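Local atomic coordinates of tubulin-like protein CetZ (Methanosaeta thermophila, PDB entry 3ZID), a protein that binds GTP, probably hydrolyses it, and is thought to help control cell shape as a cytoskeletal relative of tubulin and FtsZ. Residues T223-G228 with L317-L322; G271-V276 with E298-V303; C12-L17 with A47-I52. All coordinates share one frame; numbering follows the deposited sequence.

Contact 1 (T223-G228 with L317-L322)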
loop_
_atom_site.group_PDB
_atom_site.type_symbol
_atom_site.label_atom_id
_atom_site.label_comp_id
_atom_site.label_asym_id
_atom_site.label_seq_id
_atom_site.Cartn_x
_atom_site.Cartn_y
_atom_site.Cartn_z
ATOM N N THR A 223 10.124 -14.592 2.005
ATOM C CA THR A 223 9.385 -15.856 1.857
ATOM C C THR A 223 7.875 -15.666 2.045
ATOM O O THR A 223 7.071 -16.219 1.293
ATOM C CB THR A 223 9.897 -16.923 2.861
ATOM O OG1 THR A 223 11.230 -17.324 2.511
ATOM C CG2 THR A 223 8.988 -18.142 2.877
ATOM N N VAL A 224 7.498 -14.914 3.072
ATOM C CA VAL A 224 6.103 -14.556 3.296
ATOM C C VAL A 224 5.563 -13.706 2.136
ATOM O O VAL A 224 4.562 -14.050 1.535
ATOM C CB VAL A 224 5.920 -13.812 4.643
ATOM C CG1 VAL A 224 4.505 -13.277 4.771
ATOM C CG2 VAL A 224 6.243 -14.747 5.806
ATOM N N MET A 225 6.262 -12.627 1.790
ATOM C CA MET A 225 5.753 -11.658 0.820
ATOM C C MET A 225 5.574 -12.258 -0.565
ATOM O O MET A 225 4.703 -11.842 -1.329
ATOM C CB MET A 225 6.693 -10.451 0.723
ATOM C CG MET A 225 6.851 -9.651 2.020
ATOM S SD MET A 225 5.291 -8.877 2.469
ATOM C CE MET A 225 5.167 -7.686 1.151
ATOM N N ASN A 226 6.392 -13.250 -0.881
ATOM C CA ASN A 226 6.338 -13.884 -2.190
ATOM C C ASN A 226 5.476 -15.130 -2.226
ATOM O O ASN A 226 5.482 -15.859 -3.200
ATOM C CB ASN A 226 7.741 -14.187 -2.695
ATOM C CG ASN A 226 8.497 -12.937 -3.065
ATOM O OD1 ASN A 226 7.925 -12.007 -3.620
ATOM N ND2 ASN A 226 9.777 -12.887 -2.724
ATOM N N GLY A 227 4.721 -15.375 -1.166
ATOM C CA GLY A 227 3.857 -16.540 -1.152
ATOM C C GLY A 227 2.535 -16.262 -1.849
ATOM O O GLY A 227 2.191 -15.111 -2.115
ATOM N N GLY A 228 1.805 -17.323 -2.170
ATOM C CA GLY A 228 0.437 -17.202 -2.638
ATOM C C GLY A 228 0.237 -16.223 -3.785
ATOM O O GLY A 228 0.897 -16.334 -4.813
ATOM N N LEU A 317 3.047 -7.231 15.503
ATOM C CA LEU A 317 2.930 -6.976 14.086
ATOM C C LEU A 317 2.775 -8.295 13.358
ATOM O O LEU A 317 3.528 -9.232 13.568
ATOM C CB LEU A 317 4.161 -6.243 13.567
ATOM C CG LEU A 317 4.144 -5.992 12.049
ATOM C CD1 LEU A 317 3.314 -4.796 11.750
ATOM C CD2 LEU A 317 5.559 -5.785 11.550
ATOM N N SER A 318 1.801 -8.352 12.473
ATOM C CA SER A 318 1.646 -9.516 11.625
ATOM C C SER A 318 1.849 -9.130 10.158
ATOM O O SER A 318 1.335 -8.114 9.685
ATOM C CB SER A 318 0.267 -10.145 11.849
ATOM O OG SER A 318 -0.766 -9.205 11.582
ATOM N N VAL A 319 2.633 -9.927 9.454
ATOM C CA VAL A 319 2.819 -9.723 8.028
ATOM C C VAL A 319 2.133 -10.908 7.418
ATOM O O VAL A 319 2.508 -12.038 7.679
ATOM C CB VAL A 319 4.307 -9.680 7.611
ATOM C CG1 VAL A 319 4.437 -9.402 6.094
ATOM C CG2 VAL A 319 5.086 -8.628 8.458
ATOM N N LEU A 320 1.094 -10.645 6.638
ATOM C CA LEU A 320 0.283 -11.701 6.038
ATOM C C LEU A 320 0.499 -11.742 4.541
ATOM O O LEU A 320 0.684 -10.714 3.900
ATOM C CB LEU A 320 -1.197 -11.448 6.268
ATOM C CG LEU A 320 -1.703 -11.466 7.699
ATOM C CD1 LEU A 320 -3.217 -11.292 7.688
ATOM C CD2 LEU A 320 -1.304 -12.771 8.362
ATOM N N SER A 321 0.502 -12.951 4.008
ATOM C CA SER A 321 0.498 -13.206 2.586
ATOM C C SER A 321 -0.834 -13.855 2.216
ATOM O O SER A 321 -1.267 -14.784 2.894
ATOM C CB SER A 321 1.657 -14.160 2.264
ATOM O OG SER A 321 1.631 -14.603 0.927
ATOM N N LEU A 322 -1.474 -13.401 1.137
ATOM C CA LEU A 322 -2.811 -13.895 0.780
ATOM C C LEU A 322 -2.767 -15.047 -0.218
ATOM O O LEU A 322 -1.955 -15.036 -1.142
ATOM C CB LEU A 322 -3.670 -12.764 0.206
ATOM C CG LEU A 322 -3.840 -11.607 1.195
ATOM C CD1 LEU A 322 -4.750 -10.521 0.625
ATOM C CD2 LEU A 322 -4.353 -12.136 2.561
#

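Contact 2 (G271-V276 with E298-V303)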
loop_
_atom_site.group_PDB
_atom_site.type_symbol
_atom_site.label_atom_id
_atom_site.label_comp_id
_atom_site.label_asym_id
_atom_site.label_seq_id
_atom_site.Cartn_x
_atom_site.Cartn_y
_atom_site.Cartn_z
ATOM N N GLY A 271 -1.996 -17.526 3.446
ATOM C CA GLY A 271 -1.156 -18.708 3.300
ATOM C C GLY A 271 0.105 -18.711 4.150
ATOM O O GLY A 271 0.523 -19.759 4.637
ATOM N N ARG A 272 0.720 -17.540 4.301
ATOM C CA ARG A 272 1.942 -17.374 5.090
ATOM C C ARG A 272 1.846 -16.150 5.979
ATOM O O ARG A 272 1.146 -15.186 5.655
ATOM C CB ARG A 272 3.182 -17.258 4.197
ATOM C CG ARG A 272 3.472 -18.512 3.392
ATOM C CD ARG A 272 4.495 -18.285 2.294
ATOM N NE ARG A 272 4.552 -19.443 1.402
ATOM C CZ ARG A 272 5.444 -19.620 0.435
ATOM N NH1 ARG A 272 6.387 -18.715 0.213
ATOM N NH2 ARG A 272 5.392 -20.713 -0.313
ATOM N N ALA A 273 2.553 -16.194 7.107
ATOM C CA ALA A 273 2.616 -15.045 8.002
ATOM C C ALA A 273 3.952 -14.951 8.759
ATOM O O ALA A 273 4.644 -15.949 8.968
ATOM C CB ALA A 273 1.452 -15.063 8.978
ATOM N N MET A 274 4.325 -13.724 9.102
ATOM C CA MET A 274 5.416 -13.455 10.023
ATOM C C MET A 274 4.788 -12.694 11.196
ATOM O O MET A 274 4.147 -11.661 11.003
ATOM C CB MET A 274 6.512 -12.617 9.358
ATOM C CG MET A 274 7.759 -12.376 10.238
ATOM S SD MET A 274 9.065 -11.494 9.340
ATOM C CE MET A 274 8.280 -9.936 9.004
ATOM N N ILE A 275 4.896 -13.247 12.399
ATOM C CA ILE A 275 4.365 -12.594 13.593
ATOM C C ILE A 275 5.523 -12.089 14.459
ATOM O O ILE A 275 6.381 -12.870 14.842
ATOM C CB ILE A 275 3.495 -13.562 14.441
ATOM C CG1 ILE A 275 2.434 -14.267 13.588
ATOM C CG2 ILE A 275 2.867 -12.834 15.614
ATOM C CD1 ILE A 275 1.400 -13.368 13.009
ATOM N N VAL A 276 5.559 -10.794 14.743
ATOM C CA VAL A 276 6.605 -10.215 15.570
ATOM C C VAL A 276 5.985 -9.722 16.862
ATOM O O VAL A 276 5.027 -8.956 16.834
ATOM C CB VAL A 276 7.313 -9.014 14.873
ATOM C CG1 VAL A 276 8.448 -8.465 15.760
ATOM C CG2 VAL A 276 7.853 -9.428 13.531
ATOM N N GLU A 298 -3.129 -23.876 12.012
ATOM C CA GLU A 298 -4.436 -24.430 11.705
ATOM C C GLU A 298 -5.056 -23.643 10.564
ATOM O O GLU A 298 -5.647 -24.218 9.650
ATOM C CB GLU A 298 -5.354 -24.314 12.923
ATOM C CG GLU A 298 -6.783 -24.792 12.681
ATOM C CD GLU A 298 -7.727 -24.445 13.825
ATOM O OE1 GLU A 298 -7.548 -23.373 14.440
ATOM O OE2 GLU A 298 -8.649 -25.240 14.105
ATOM N N THR A 299 -4.895 -22.322 10.592
ATOM C CA THR A 299 -5.546 -21.493 9.597
ATOM C C THR A 299 -4.546 -20.899 8.614
ATOM O O THR A 299 -4.918 -20.477 7.518
ATOM C CB THR A 299 -6.370 -20.366 10.254
ATOM O OG1 THR A 299 -5.505 -19.521 11.020
ATOM C CG2 THR A 299 -7.417 -20.946 11.181
ATOM N N ILE A 300 -3.280 -20.857 9.025
ATOM C CA ILE A 300 -2.204 -20.282 8.218
ATOM C C ILE A 300 -1.097 -21.307 7.960
ATOM O O ILE A 300 -0.429 -21.731 8.901
ATOM C CB ILE A 300 -1.608 -19.021 8.876
ATOM C CG1 ILE A 300 -2.692 -17.988 9.144
ATOM C CG2 ILE A 300 -0.492 -18.441 8.012
ATOM C CD1 ILE A 300 -2.166 -16.748 9.839
ATOM N N GLY A 301 -0.873 -21.666 6.700
ATOM C CA GLY A 301 0.140 -22.651 6.345
ATOM C C GLY A 301 1.546 -22.594 6.946
ATOM O O GLY A 301 2.012 -23.564 7.539
ATOM N N HIS A 302 2.221 -21.461 6.796
ATOM C CA HIS A 302 3.573 -21.278 7.308
ATOM C C HIS A 302 3.666 -20.006 8.139
ATOM O O HIS A 302 3.375 -18.923 7.645
ATOM C CB HIS A 302 4.561 -21.182 6.143
ATOM C CG HIS A 302 4.493 -22.337 5.191
ATOM N ND1 HIS A 302 4.872 -23.617 5.536
ATOM C CD2 HIS A 302 4.080 -22.402 3.901
ATOM C CE1 HIS A 302 4.702 -24.419 4.499
ATOM N NE2 HIS A 302 4.220 -23.707 3.496
ATOM N N VAL A 303 4.041 -20.124 9.404
ATOM C CA VAL A 303 4.164 -18.946 10.253
ATOM C C VAL A 303 5.571 -18.815 10.805
ATOM O O VAL A 303 6.096 -19.746 11.393
ATOM C CB VAL A 303 3.190 -19.009 11.438
ATOM C CG1 VAL A 303 3.305 -17.737 12.279
ATOM C CG2 VAL A 303 1.762 -19.224 10.937
#

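Contact 3 (C12-L17 with A47-I52). With GDP (guanosine-5'-diphosphate), chain C.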
loop_
_atom_site.group_PDB
_atom_site.type_symbol
_atom_site.label_atom_id
_atom_site.label_comp_id
_atom_site.label_asym_id
_atom_site.label_seq_id
_atom_site.Cartn_x
_atom_site.Cartn_y
_atom_site.Cartn_z
ATOM N N CYS A 12 -0.722 10.644 -2.163
ATOM C CA CYS A 12 -0.943 9.670 -1.105
ATOM C C CYS A 12 0.403 9.126 -0.603
ATOM O O CYS A 12 0.678 9.152 0.597
ATOM C CB CYS A 12 -1.852 8.550 -1.596
ATOM S SG CYS A 12 -2.035 7.180 -0.453
ATOM N N GLY A 13 1.241 8.668 -1.530
ATOM C CA GLY A 13 2.575 8.209 -1.202
ATOM C C GLY A 13 3.374 9.275 -0.461
ATOM O O GLY A 13 4.031 8.961 0.519
ATOM N N ASN A 14 3.318 10.526 -0.914
ATOM C CA ASN A 14 3.993 11.626 -0.209
ATOM C C ASN A 14 3.539 11.758 1.255
ATOM O O ASN A 14 4.357 11.914 2.174
ATOM C CB ASN A 14 3.704 12.986 -0.849
ATOM C CG ASN A 14 4.349 13.186 -2.214
ATOM O OD1 ASN A 14 4.057 14.186 -2.871
ATOM N ND2 ASN A 14 5.184 12.245 -2.663
ATOM N N ARG A 15 2.226 11.743 1.460
ATOM C CA ARG A 15 1.672 11.957 2.782
ATOM C C ARG A 15 1.985 10.792 3.716
ATOM O O ARG A 15 2.193 10.987 4.902
ATOM C CB ARG A 15 0.176 12.228 2.717
ATOM C CG ARG A 15 -0.200 13.644 2.264
ATOM C CD ARG A 15 -1.698 13.681 2.064
ATOM N NE ARG A 15 -2.225 14.936 1.579
ATOM C CZ ARG A 15 -3.376 15.033 0.924
ATOM N NH1 ARG A 15 -4.090 13.939 0.680
ATOM N NH2 ARG A 15 -3.801 16.217 0.508
ATOM N N ILE A 16 2.030 9.580 3.186
ATOM C CA ILE A 16 2.419 8.448 4.013
ATOM C C ILE A 16 3.886 8.562 4.410
ATOM O O ILE A 16 4.238 8.336 5.551
ATOM C CB ILE A 16 2.155 7.117 3.317
ATOM C CG1 ILE A 16 0.649 6.889 3.218
ATOM C CG2 ILE A 16 2.790 5.964 4.107
ATOM C CD1 ILE A 16 0.272 5.716 2.314
ATOM N N LEU A 17 4.729 8.950 3.469
ATOM C CA LEU A 17 6.132 9.129 3.762
ATOM C C LEU A 17 6.351 10.190 4.846
ATOM O O LEU A 17 7.195 10.025 5.734
ATOM C CB LEU A 17 6.891 9.518 2.502
ATOM C CG LEU A 17 8.401 9.561 2.719
ATOM C CD1 LEU A 17 8.874 8.240 3.332
ATOM C CD2 LEU A 17 9.100 9.756 1.421
ATOM N N ALA A 47 10.235 11.833 -1.189
ATOM C CA ALA A 47 8.882 12.078 -1.636
ATOM C C ALA A 47 8.942 12.540 -3.090
ATOM O O ALA A 47 9.550 13.557 -3.401
ATOM C CB ALA A 47 8.242 13.127 -0.780
ATOM N N ILE A 48 8.301 11.798 -3.980
ATOM C CA ILE A 48 8.339 12.129 -5.400
ATOM C C ILE A 48 6.934 12.533 -5.860
ATOM O O ILE A 48 5.945 11.864 -5.537
ATOM C CB ILE A 48 8.888 10.929 -6.208
ATOM C CG1 ILE A 48 10.211 10.457 -5.587
ATOM C CG2 ILE A 48 9.066 11.303 -7.688
ATOM C CD1 ILE A 48 10.784 9.173 -6.147
ATOM N N ASN A 49 6.851 13.638 -6.602
ATOM C CA ASN A 49 5.578 14.137 -7.116
ATOM C C ASN A 49 5.737 15.051 -8.331
ATOM O O ASN A 49 6.755 15.715 -8.494
ATOM C CB ASN A 49 4.821 14.890 -6.018
ATOM C CG ASN A 49 3.317 14.747 -6.139
ATOM O OD1 ASN A 49 2.761 14.711 -7.245
ATOM N ND2 ASN A 49 2.644 14.636 -4.996
ATOM N N THR A 50 4.715 15.073 -9.176
ATOM C CA THR A 50 4.677 15.972 -10.317
ATOM C C THR A 50 3.943 17.248 -9.945
ATOM O O THR A 50 3.943 18.204 -10.705
ATOM C CB THR A 50 3.918 15.348 -11.484
ATOM O OG1 THR A 50 2.597 14.983 -11.055
ATOM C CG2 THR A 50 4.646 14.116 -12.001
ATOM N N ALA A 51 3.310 17.260 -8.779
ATOM C CA ALA A 51 2.592 18.446 -8.325
ATOM C C ALA A 51 3.347 19.103 -7.182
ATOM O O ALA A 51 3.423 18.555 -6.083
ATOM C CB ALA A 51 1.179 18.080 -7.905
ATOM N N ILE A 52 3.937 20.265 -7.445
ATOM C CA ILE A 52 4.790 20.905 -6.444
ATOM C C ILE A 52 4.013 21.373 -5.208
ATOM O O ILE A 52 4.571 21.417 -4.111
ATOM C CB ILE A 52 5.657 22.051 -7.049
ATOM C CG1 ILE A 52 6.735 22.490 -6.055
ATOM C CG2 ILE A 52 4.799 23.215 -7.522
ATOM C CD1 ILE A 52 7.645 23.558 -6.582
HETATM P PB GDP C . -1.616 11.096 -7.552
HETATM O O1B GDP C . -0.784 9.827 -7.486
HETATM O O2B GDP C . -0.907 12.218 -6.819
HETATM O O3B GDP C . -1.817 11.459 -9.013
HETATM O O3A GDP C . -3.070 10.818 -6.933
HETATM P PA GDP C . -3.308 10.432 -5.393
HETATM O O1A GDP C . -3.942 11.560 -4.657
HETATM O O2A GDP C . -2.068 9.915 -4.699
HETATM O "O5'" GDP C . -4.306 9.209 -5.594
HETATM C "C5'" GDP C . -5.663 9.358 -5.206
HETATM C "C4'" GDP C . -6.043 8.137 -4.381
HETATM O "O4'" GDP C . -5.264 8.154 -3.184
HETATM C "C3'" GDP C . -7.487 8.248 -3.976
HETATM O "O3'" GDP C . -7.956 6.917 -3.775
HETATM C "C2'" GDP C . -7.398 8.982 -2.666
HETATM O "O2'" GDP C . -8.517 8.648 -1.852
HETATM C "C1'" GDP C . -6.125 8.415 -2.071
HETATM N N9 GDP C . -5.375 9.330 -1.211
HETATM C C8 GDP C . -4.960 10.578 -1.507
HETATM N N7 GDP C . -4.235 11.090 -0.483
HETATM C C5 GDP C . -4.190 10.145 0.479
HETATM C C6 GDP C . -3.580 10.016 1.805
HETATM O O6 GDP C . -2.947 10.959 2.296
HETATM N N1 GDP C . -3.750 8.871 2.464
HETATM C C2 GDP C . -4.449 7.845 1.961
HETATM N N2 GDP C . -4.574 6.729 2.711
HETATM N N3 GDP C . -5.044 7.872 0.744
HETATM C C4 GDP C . -4.930 8.982 -0.018
#

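Contact 1 (T223-G228 with L317-L322)
Val224 lays its CG1 methyl over the strand at Val319 and Ser321. That methyl is 3.7 Å from the backbone O of Val319. It also meets Val319 CG1 at 4.1 Å. Both valines hold CG1 opposite their own backbone N, with chi1 172° in Val224 and -178° in Val319, and in each this is the methyl that makes the contact. Met225 adds its sulfur. The Met225 side chain sets off away from the strand, but bends at chi2 and chi3, which brings SD back to 3.8 Å from Val319 CG1. The Met225 and Val319 side chains cross at about a right angle. Val319 CG1 touches both Val224 and Met225.

Ser321 meets the place where the helix ends. Its CB and OG both face the O of Val224, and OG lies 3.0 Å from that oxygen. Val224 O accepts a hydrogen bond from the backbone N of Gly227, across Asn226, the first residue to leave helical geometry. Gly227 then runs past the serine. A CB at Gly227 would sit tightly against Ser321 OG. At Gly228 a CB would clash with Leu322 O, and the positive phi also favours glycine. Gly228 CA instead makes a CA-H...O contact to Leu322 O at 3.6 Å. The two glycines thus let the chain pass close to the strand.

The contact is buried and lies away from the nucleotide. It sets the C-terminal end of helix 219-225 against strand 315-322, an inner strand of the four-stranded mixed sheet. Strand 270-279 borders that strand on one edge and strand 232-238 on the other. Leu204 of helix 186-210 also packs on Val319, and Val224 touches Phe304 of strand 302-309.

Contact 2 (G271-V276 with E298-V303)
His302 O receives the backbone N of Ala273 at 2.9 Å, the shorter of two backbone hydrogen bonds that join these segments. The donor lies nearly in line with the carbonyl, at a C=O...N angle of 167°. The CA of Arg272 also approaches His302 O, at 3.3 Å, in a CA-H...O contact. Two residues before Ala273, Gly271 O accepts a hydrogen bond from His302 N at 3.2 Å. Arg272 is thus bracketed by two bonds to the same residue, His302, as in a regular parallel ladder. The next pair is Ala273 with Val303.

Arg272 and His302 point to the same face of the sheet and lie side by side. Arg272 CG sits at the edge of the imidazole, in its plane, 4.0 Å from CD2. The guanidinium and ring planes are turned 74° apart. The polar end of Arg272 is held by the end of helix 219-225, where NH1 donates to Thr223 O.

The other face is apolar. Ile300 places CG2 opposite its backbone N and lays it against Ala273 CB at 4.0 Å. CD1 of Ile300 touches the same methyl. Further along, Ile275 CG1 meets Val303 CG1 at 3.8 Å, the two side chains crossing at a slant. Ile293 and Leu296 of helix 286-296 pack on both Ile275 and Val303. Gly301 sits where the chain turns into the strand. A CB there would clash with Gly271 O.

Strands 270-279 and 302-309 are parallel neighbours linked by helix 286-296. This is a beta-alpha-beta unit, with the helix packed over the Ile275 and Val303 face. It forms one edge of the mixed sheet in the C-terminal domain of the tubulin/FtsZ fold.

Contact 3 (C12-L17 with A47-I52)
Helix 12-17 and strand 47-49 run nearly antiparallel, at 162°, with axes 7.6 Å apart, and their CA atoms come nearest at Asn14 and Ala47. Asn14 carries the contact with both ends of its amide. Its ND2 donates to Ile48 O at 3.0 Å, and its OD1 accepts Asn49 ND2 at 2.6 Å. The Asn49 donor stands above the Asn14 carbonyl plane. The two amide planes are 65° apart, so the groups cross rather than lie flat on each other. Together the two bonds fix the rotation of the Asn14 amide. Asn49 OD1 accepts the backbone N of Ala51, forming an Asx turn just before helix 52-56.

Leu17 holds CG opposite its backbone N (chi1 -173°), which brings CD2 over Ala47, 4.1 Å from CB. A leucine in place of Asn14 would probably leave Ile48 O and Asn49 ND2 without these partners and hold the helix less firmly to the strand.

Cys12, Gly13, Asn14 and Arg15 belong to the GTP-binding site. Here Cys12 N donates to O2A of GDP at 3.0 Å, and Arg15 NH1 lies near N7 of the guanine. Helix 10-30 packs on strand 42-49 of the six-stranded parallel sheet. Leu55 of helix 52-56 touches Asn14, Ala47 and Asn49, and Met109 of strand 105-111 touches Leu17.

Contact 3 comes first along the chain and closes before the other two open. It lies in the nucleotide-binding domain, on the six-stranded parallel sheet. Contact 2 is nested inside the loop closed by contact 1, and both reach the four-stranded mixed sheet. Their centres are about 8 Å apart. They touch where Val319 N probably hydrogen-bonds to Met274 O, and through Thr223 and Arg272. Across the chain's centre, contact 3 is centred about 26 Å from contact 1 and about 33 Å from contact 2. GDP binds at contact 3, while contacts 1 and 2 lie in the second domain. Helix 186-210 touches all three and lies between the domains, as the core helix of the tubulin/FtsZ fold does.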